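Local coordinates for protein oligogalacturonate-specific porin KdgM (PDB 4FQE) that forms a monomeric outer-membrane porin, a beta barrel specific for oligogalacturonides and needed for full virulence of the plant pathogen Dickeya dadantii, at residues 86-98 and 105-117. Numbering follows the deposited sequence. Where two conformers were deposited one is given.
With C8E ((hydroxyethyloxy)tri(ethyloxy)octane), chain H; C8E ((hydroxyethyloxy)tri(ethyloxy)octane), chain E.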
loop_
_atom_site.group_PDB
_atom_site.type_symbol
_atom_site.label_atom_id
_atom_site.label_comp_id
_atom_site.label_asym_id
_atom_site.label_seq_id
_atom_site.Cartn_x
_atom_site.Cartn_y
_atom_site.Cartn_z
ATOM N N SER A 86 -10.269 -8.544 14.609
ATOM C CA SER A 86 -10.350 -8.493 16.063
ATOM C C SER A 86 -10.495 -7.033 16.520
ATOM O O SER A 86 -11.336 -6.731 17.360
ATOM C CB SER A 86 -9.077 -9.100 16.692
ATOM O OG SER A 86 -8.791 -10.388 16.171
ATOM N N SER A 87 -9.688 -6.136 15.948
ATOM C CA SER A 87 -9.582 -4.746 16.431
ATOM C C SER A 87 -9.860 -3.636 15.396
ATOM O O SER A 87 -10.417 -2.591 15.754
ATOM C CB SER A 87 -8.194 -4.528 17.033
ATOM O OG SER A 87 -7.186 -4.858 16.092
ATOM N N ASN A 88 -9.450 -3.837 14.139
ATOM C CA ASN A 88 -9.731 -2.883 13.069
ATOM C C ASN A 88 -10.912 -3.383 12.248
ATOM O O ASN A 88 -10.936 -4.545 11.820
ATOM C CB ASN A 88 -8.506 -2.687 12.176
ATOM C CG ASN A 88 -7.366 -1.972 12.889
ATOM O OD1 ASN A 88 -7.367 -1.834 14.113
ATOM N ND2 ASN A 88 -6.385 -1.510 12.120
ATOM N N ASN A 89 -11.916 -2.527 12.075
ATOM C CA ASN A 89 -13.139 -2.904 11.351
ATOM C C ASN A 89 -13.668 -1.666 10.738
ATOM O O ASN A 89 -14.278 -0.863 11.415
ATOM C CB ASN A 89 -14.203 -3.477 12.278
ATOM C CG ASN A 89 -13.795 -4.774 12.893
ATOM O OD1 ASN A 89 -14.138 -5.851 12.390
ATOM N ND2 ASN A 89 -13.050 -4.692 13.990
ATOM N N ASN A 90 -13.411 -1.497 9.452
ATOM C CA ASN A 90 -13.603 -0.221 8.811
ATOM C C ASN A 90 -13.968 -0.401 7.375
ATOM O O ASN A 90 -13.564 -1.350 6.724
ATOM C CB ASN A 90 -12.328 0.699 8.887
ATOM C CG ASN A 90 -11.025 -0.074 8.855
ATOM O OD1 ASN A 90 -9.948 0.431 9.268
ATOM N ND2 ASN A 90 -11.091 -1.309 8.372
ATOM N N TYR A 91 -14.750 0.547 6.926
ATOM C CA TYR A 91 -15.043 0.783 5.530
ATOM C C TYR A 91 -14.143 1.963 5.129
ATOM O O TYR A 91 -14.184 3.006 5.742
ATOM C CB TYR A 91 -16.518 1.136 5.375
ATOM C CG TYR A 91 -16.881 1.770 4.072
ATOM C CD1 TYR A 91 -16.454 1.226 2.869
ATOM C CD2 TYR A 91 -17.650 2.912 4.028
ATOM C CE1 TYR A 91 -16.777 1.821 1.657
ATOM C CE2 TYR A 91 -18.007 3.492 2.812
ATOM C CZ TYR A 91 -17.556 2.936 1.633
ATOM O OH TYR A 91 -17.884 3.518 0.419
ATOM N N ARG A 92 -13.315 1.757 4.117
ATOM C CA ARG A 92 -12.363 2.776 3.686
ATOM C C ARG A 92 -12.395 2.857 2.176
ATOM O O ARG A 92 -11.605 2.190 1.510
ATOM C CB ARG A 92 -10.965 2.420 4.203
ATOM C CG ARG A 92 -10.898 2.218 5.708
ATOM C CD ARG A 92 -9.470 2.140 6.215
ATOM N NE ARG A 92 -8.792 0.915 5.803
ATOM C CZ ARG A 92 -7.500 0.651 6.008
ATOM N NH1 ARG A 92 -6.712 1.543 6.591
ATOM N NH2 ARG A 92 -6.972 -0.507 5.613
ATOM N N PRO A 93 -13.323 3.648 1.619
ATOM C CA PRO A 93 -13.278 3.906 0.191
ATOM C C PRO A 93 -12.120 4.866 -0.073
ATOM O O PRO A 93 -11.633 5.476 0.862
ATOM C CB PRO A 93 -14.601 4.626 -0.080
ATOM C CG PRO A 93 -14.853 5.373 1.163
ATOM C CD PRO A 93 -14.292 4.523 2.295
ATOM N N TYR A 94 -11.661 4.978 -1.308
ATOM C CA TYR A 94 -10.580 5.925 -1.588
ATOM C C TYR A 94 -10.562 6.434 -3.001
ATOM O O TYR A 94 -11.187 5.853 -3.867
ATOM C CB TYR A 94 -9.227 5.294 -1.264
ATOM C CG TYR A 94 -8.814 4.125 -2.140
ATOM C CD1 TYR A 94 -9.019 2.798 -1.726
ATOM C CD2 TYR A 94 -8.208 4.335 -3.375
ATOM C CE1 TYR A 94 -8.603 1.727 -2.515
ATOM C CE2 TYR A 94 -7.819 3.270 -4.171
ATOM C CZ TYR A 94 -8.010 1.966 -3.734
ATOM O OH TYR A 94 -7.637 0.918 -4.536
ATOM N N LEU A 95 -9.840 7.526 -3.204
ATOM C CA LEU A 95 -9.525 8.051 -4.534
ATOM C C LEU A 95 -8.010 8.321 -4.597
ATOM O O LEU A 95 -7.481 9.070 -3.791
ATOM C CB LEU A 95 -10.289 9.344 -4.795
ATOM C CG LEU A 95 -10.249 9.919 -6.225
ATOM C CD1 LEU A 95 -10.801 8.919 -7.238
ATOM C CD2 LEU A 95 -11.041 11.236 -6.328
ATOM N N ARG A 96 -7.331 7.677 -5.539
ATOM C CA ARG A 96 -5.893 7.869 -5.729
ATOM C C ARG A 96 -5.634 8.477 -7.113
ATOM O O ARG A 96 -6.020 7.915 -8.124
ATOM C CB ARG A 96 -5.131 6.539 -5.578
ATOM C CG ARG A 96 -3.627 6.661 -5.834
ATOM C CD ARG A 96 -2.803 5.520 -5.231
ATOM N NE ARG A 96 -3.537 4.253 -5.295
ATOM C CZ ARG A 96 -3.360 3.212 -4.481
ATOM N NH1 ARG A 96 -4.101 2.125 -4.641
ATOM N NH2 ARG A 96 -2.462 3.246 -3.500
ATOM N N GLY A 97 -4.984 9.623 -7.146
ATOM C CA GLY A 97 -4.500 10.189 -8.396
ATOM C C GLY A 97 -3.048 9.895 -8.597
ATOM O O GLY A 97 -2.268 9.926 -7.633
ATOM N N ARG A 98 -2.667 9.627 -9.841
ATOM C CA ARG A 98 -1.281 9.341 -10.176
ATOM C C ARG A 98 -0.801 10.166 -11.367
ATOM O O ARG A 98 -1.520 10.324 -12.356
ATOM C CB ARG A 98 -1.099 7.849 -10.468
ATOM C CG ARG A 98 0.316 7.476 -10.871
ATOM C CD ARG A 98 0.465 5.995 -11.189
ATOM N NE ARG A 98 1.859 5.685 -11.518
ATOM C CZ ARG A 98 2.314 4.505 -11.945
ATOM N NH1 ARG A 98 1.494 3.456 -12.133
ATOM N NH2 ARG A 98 3.604 4.375 -12.203
ATOM N N LEU A 105 9.819 7.949 -12.879
ATOM C CA LEU A 105 9.426 8.704 -11.695
ATOM C C LEU A 105 7.934 8.922 -11.663
ATOM O O LEU A 105 7.389 9.476 -12.614
ATOM C CB LEU A 105 10.113 10.069 -11.690
ATOM C CG LEU A 105 9.825 11.000 -10.505
ATOM C CD1 LEU A 105 10.295 10.316 -9.230
ATOM C CD2 LEU A 105 10.559 12.330 -10.674
ATOM N N SER A 106 7.284 8.509 -10.579
ATOM C CA SER A 106 5.850 8.749 -10.428
ATOM C C SER A 106 5.501 9.342 -9.077
ATOM O O SER A 106 6.223 9.167 -8.086
ATOM C CB SER A 106 5.025 7.491 -10.708
ATOM O OG SER A 106 5.485 6.401 -9.947
ATOM N N VAL A 107 4.379 10.057 -9.045
ATOM C CA VAL A 107 3.868 10.645 -7.818
ATOM C C VAL A 107 2.398 10.320 -7.691
ATOM O O VAL A 107 1.690 10.276 -8.680
ATOM C CB VAL A 107 4.139 12.158 -7.742
ATOM C CG1 VAL A 107 5.663 12.426 -7.753
ATOM C CG2 VAL A 107 3.490 12.907 -8.879
ATOM N N ALA A 108 1.938 10.026 -6.488
ATOM C CA ALA A 108 0.492 9.761 -6.292
ATOM C C ALA A 108 0.003 10.446 -5.044
ATOM O O ALA A 108 0.783 10.765 -4.147
ATOM C CB ALA A 108 0.206 8.263 -6.270
ATOM N N LEU A 109 -1.293 10.699 -4.997
ATOM C CA LEU A 109 -1.933 11.205 -3.822
ATOM C C LEU A 109 -3.237 10.416 -3.653
ATOM O O LEU A 109 -3.972 10.182 -4.620
ATOM C CB LEU A 109 -2.180 12.708 -3.929
ATOM C CG LEU A 109 -2.736 13.400 -2.679
ATOM C CD1 LEU A 109 -1.735 13.354 -1.542
ATOM C CD2 LEU A 109 -3.158 14.837 -2.957
ATOM N N ARG A 110 -3.457 9.958 -2.424
ATOM C CA ARG A 110 -4.644 9.160 -2.091
ATOM C C ARG A 110 -5.381 9.797 -0.944
ATOM O O ARG A 110 -4.776 10.078 0.077
ATOM C CB ARG A 110 -4.264 7.712 -1.711
ATOM C CG ARG A 110 -5.514 6.828 -1.433
ATOM C CD ARG A 110 -5.123 5.398 -1.047
ATOM N NE ARG A 110 -4.329 5.445 0.180
ATOM C CZ ARG A 110 -3.674 4.425 0.710
ATOM N NH1 ARG A 110 -3.741 3.212 0.154
ATOM N NH2 ARG A 110 -2.952 4.627 1.810
ATOM N N TYR A 111 -6.694 9.997 -1.115
ATOM C CA TYR A 111 -7.613 10.361 -0.024
ATOM C C TYR A 111 -8.445 9.130 0.343
ATOM O O TYR A 111 -9.097 8.540 -0.512
ATOM C CB TYR A 111 -8.523 11.530 -0.425
ATOM C CG TYR A 111 -9.604 11.852 0.595
ATOM C CD1 TYR A 111 -9.280 12.285 1.881
ATOM C CD2 TYR A 111 -10.937 11.718 0.270
ATOM C CE1 TYR A 111 -10.268 12.561 2.802
ATOM C CE2 TYR A 111 -11.936 11.986 1.190
ATOM C CZ TYR A 111 -11.586 12.423 2.447
ATOM O OH TYR A 111 -12.606 12.667 3.327
ATOM N N ARG A 112 -8.357 8.725 1.611
ATOM C CA ARG A 112 -9.014 7.518 2.089
ATOM C C ARG A 112 -9.698 7.764 3.435
ATOM O O ARG A 112 -9.079 7.579 4.502
ATOM C CB ARG A 112 -7.993 6.373 2.192
ATOM C CG ARG A 112 -8.567 5.021 2.599
ATOM C CD ARG A 112 -7.534 3.905 2.520
ATOM N NE ARG A 112 -6.494 4.009 3.544
ATOM C CZ ARG A 112 -5.551 3.096 3.751
ATOM N NH1 ARG A 112 -5.510 2.001 3.008
ATOM N NH2 ARG A 112 -4.645 3.267 4.705
ATOM N N PRO A 113 -10.977 8.136 3.413
ATOM C CA PRO A 113 -11.643 8.254 4.684
ATOM C C PRO A 113 -11.800 6.861 5.300
ATOM O O PRO A 113 -11.677 5.853 4.594
ATOM C CB PRO A 113 -12.990 8.898 4.337
ATOM C CG PRO A 113 -13.204 8.632 2.907
ATOM C CD PRO A 113 -11.853 8.516 2.282
ATOM N N TYR A 114 -12.003 6.800 6.610
ATOM C CA TYR A 114 -12.281 5.528 7.265
ATOM C C TYR A 114 -13.523 5.692 8.126
ATOM O O TYR A 114 -13.729 6.714 8.763
ATOM C CB TYR A 114 -11.070 4.981 8.061
ATOM C CG TYR A 114 -10.569 5.821 9.216
ATOM C CD1 TYR A 114 -11.176 5.755 10.470
ATOM C CD2 TYR A 114 -9.459 6.647 9.066
ATOM C CE1 TYR A 114 -10.703 6.512 11.534
ATOM C CE2 TYR A 114 -8.981 7.423 10.118
ATOM C CZ TYR A 114 -9.589 7.337 11.349
ATOM O OH TYR A 114 -9.117 8.100 12.394
ATOM N N PHE A 115 -14.394 4.700 8.050
ATOM C CA PHE A 115 -15.583 4.638 8.896
ATOM C C PHE A 115 -15.401 3.311 9.628
ATOM O O PHE A 115 -15.672 2.271 9.062
ATOM C CB PHE A 115 -16.862 4.703 8.040
ATOM C CG PHE A 115 -16.893 5.852 7.056
ATOM C CD1 PHE A 115 -17.438 7.084 7.410
ATOM C CD2 PHE A 115 -16.372 5.705 5.769
ATOM C CE1 PHE A 115 -17.462 8.139 6.513
ATOM C CE2 PHE A 115 -16.377 6.757 4.876
ATOM C CZ PHE A 115 -16.923 7.985 5.243
ATOM N N LYS A 116 -14.847 3.356 10.850
ATOM C CA LYS A 116 -14.410 2.141 11.570
ATOM C C LYS A 116 -15.039 1.867 12.954
ATOM O O LYS A 116 -15.412 2.785 13.687
ATOM C CB LYS A 116 -12.867 2.087 11.674
ATOM C CG LYS A 116 -12.193 2.632 12.933
ATOM C CD LYS A 116 -10.834 1.950 13.122
ATOM C CE LYS A 116 -9.862 2.774 13.961
ATOM N NZ LYS A 116 -9.051 3.744 13.160
ATOM N N ARG A 117 -15.133 0.576 13.285
ATOM C CA ARG A 117 -15.596 0.099 14.590
ATOM C C ARG A 117 -14.871 -1.204 14.962
ATOM O O ARG A 117 -14.540 -1.448 16.127
ATOM C CB ARG A 117 -17.120 -0.100 14.585
ATOM C CG ARG A 117 -17.628 -1.484 14.164
ATOM C CD ARG A 117 -17.421 -1.788 12.678
ATOM N NE ARG A 117 -18.449 -1.378 11.699
ATOM C CZ ARG A 117 -19.532 -0.616 11.901
ATOM N NH1 ARG A 117 -19.842 -0.074 13.073
ATOM N NH2 ARG A 117 -20.343 -0.385 10.873
HETATM C C1 C8E H . -12.884 8.718 -0.899
HETATM C C2 C8E H . -14.304 8.983 -1.326
HETATM C C3 C8E H . -14.327 9.243 -2.824
HETATM C C4 C8E H . -13.845 8.031 -3.611
HETATM C C5 C8E H . -14.963 7.365 -4.387
HETATM C C6 C8E H . -15.726 6.416 -3.475
HETATM C C7 C8E H . -15.373 4.960 -3.735
HETATM C C8 C8E H . -16.361 4.023 -3.045
HETATM O O9 C8E H . -17.427 3.687 -3.937
HETATM C C10 C8E H . -18.428 2.849 -3.348
HETATM C C11 C8E H . -18.936 1.852 -4.392
HETATM O O12 C8E H . -18.343 0.564 -4.228
HETATM C C13 C8E H . -18.337 -0.248 -5.407
HETATM C C14 C8E H . -17.071 0.009 -6.229
HETATM O O15 C8E H . -16.387 -1.201 -6.587
HETATM C C16 C8E H . -15.855 -1.235 -7.925
HETATM C C17 C8E H . -14.528 -0.497 -8.060
HETATM O O18 C8E H . -14.755 0.856 -8.475
HETATM C C19 C8E H . -14.500 1.825 -7.461
HETATM C C20 C8E H . -15.663 2.800 -7.344
HETATM O O21 C8E H . -16.045 2.973 -5.976
HETATM C C1 C8E E . -5.503 13.221 -7.299
HETATM C C2 C8E E . -6.983 13.255 -6.966
HETATM C C3 C8E E . -7.306 12.530 -5.664
HETATM C C4 C8E E . -6.573 13.140 -4.478
HETATM C C5 C8E E . -7.504 13.509 -3.328
HETATM C C6 C8E E . -8.423 14.684 -3.689
HETATM C C7 C8E E . -8.693 15.705 -2.571
HETATM C C8 C8E E . -7.806 15.634 -1.327
HETATM O O9 C8E E . -8.204 16.599 -0.346
HETATM C C10 C8E E . -7.372 16.623 0.820
HETATM C C11 C8E E . -8.192 16.729 2.103
HETATM O O12 C8E E . -7.435 17.427 3.106
HETATM C C13 C8E E . -7.625 18.849 3.066
HETATM C C14 C8E E . -6.390 19.618 3.545
HETATM O O15 C8E E . -5.178 19.078 2.993
HETATM C C16 C8E E . -4.126 19.035 3.962
HETATM C C17 C8E E . -2.793 18.609 3.339
HETATM O O18 C8E E . -1.906 18.108 4.349
HETATM C C19 C8E E . -1.463 19.097 5.285
HETATM C C20 C8E E . -2.227 18.952 6.603
HETATM O O21 C8E E . -2.899 20.161 6.983
#
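G97 N donates to L109 O at 2.8 Å, and L109 N answers at G97 O, closing one hydrogen-bonded pair of an antiparallel beta hairpin in the barrel wall. L95 with Y111 and Y91 with F115 repeat this reciprocal pair of hydrogen bonds farther along. Between those two pairs the ladder lapses: P93 and P113, which have no N-H to give, face each other through their CG atoms at 4.0 Å, and both of their carbonyl oxygens are buried without a polar partner.

Side chains alternate between two faces, one rich in arginine, the other largely apolar. R92, R96, R110 and R112 all rise from one face of the sheet. The guanidinium of R92 lies flat on that of R112, centres 3.9 Å apart and planes at 26°, with NH1 of R92 over the R112 plane; on the opposite face of R112, NH2 of R110 sits 3.5 Å above the plane. A bend at chi3 (70°) in R112, matched by 61° in R110, turns the two neighbouring groups into this pile. E61 forms a salt bridge with R92 and E77 one with R96, while T135 accepts a hydrogen bond from R110.

On the other face, the rings of Y91 and F115 lie side by side with planes tilted only slightly and little overlap, meeting at CD2 of each (3.5 Å). Detergent octyl chains cover P113, Y111 and G97, where C1 of one comes within 3.4 Å of G97 CA, marking the membrane side. The arginine row therefore faces the barrel interior, and its concentrated positive charge is consistent with a pore selecting acidic oligogalacturonides.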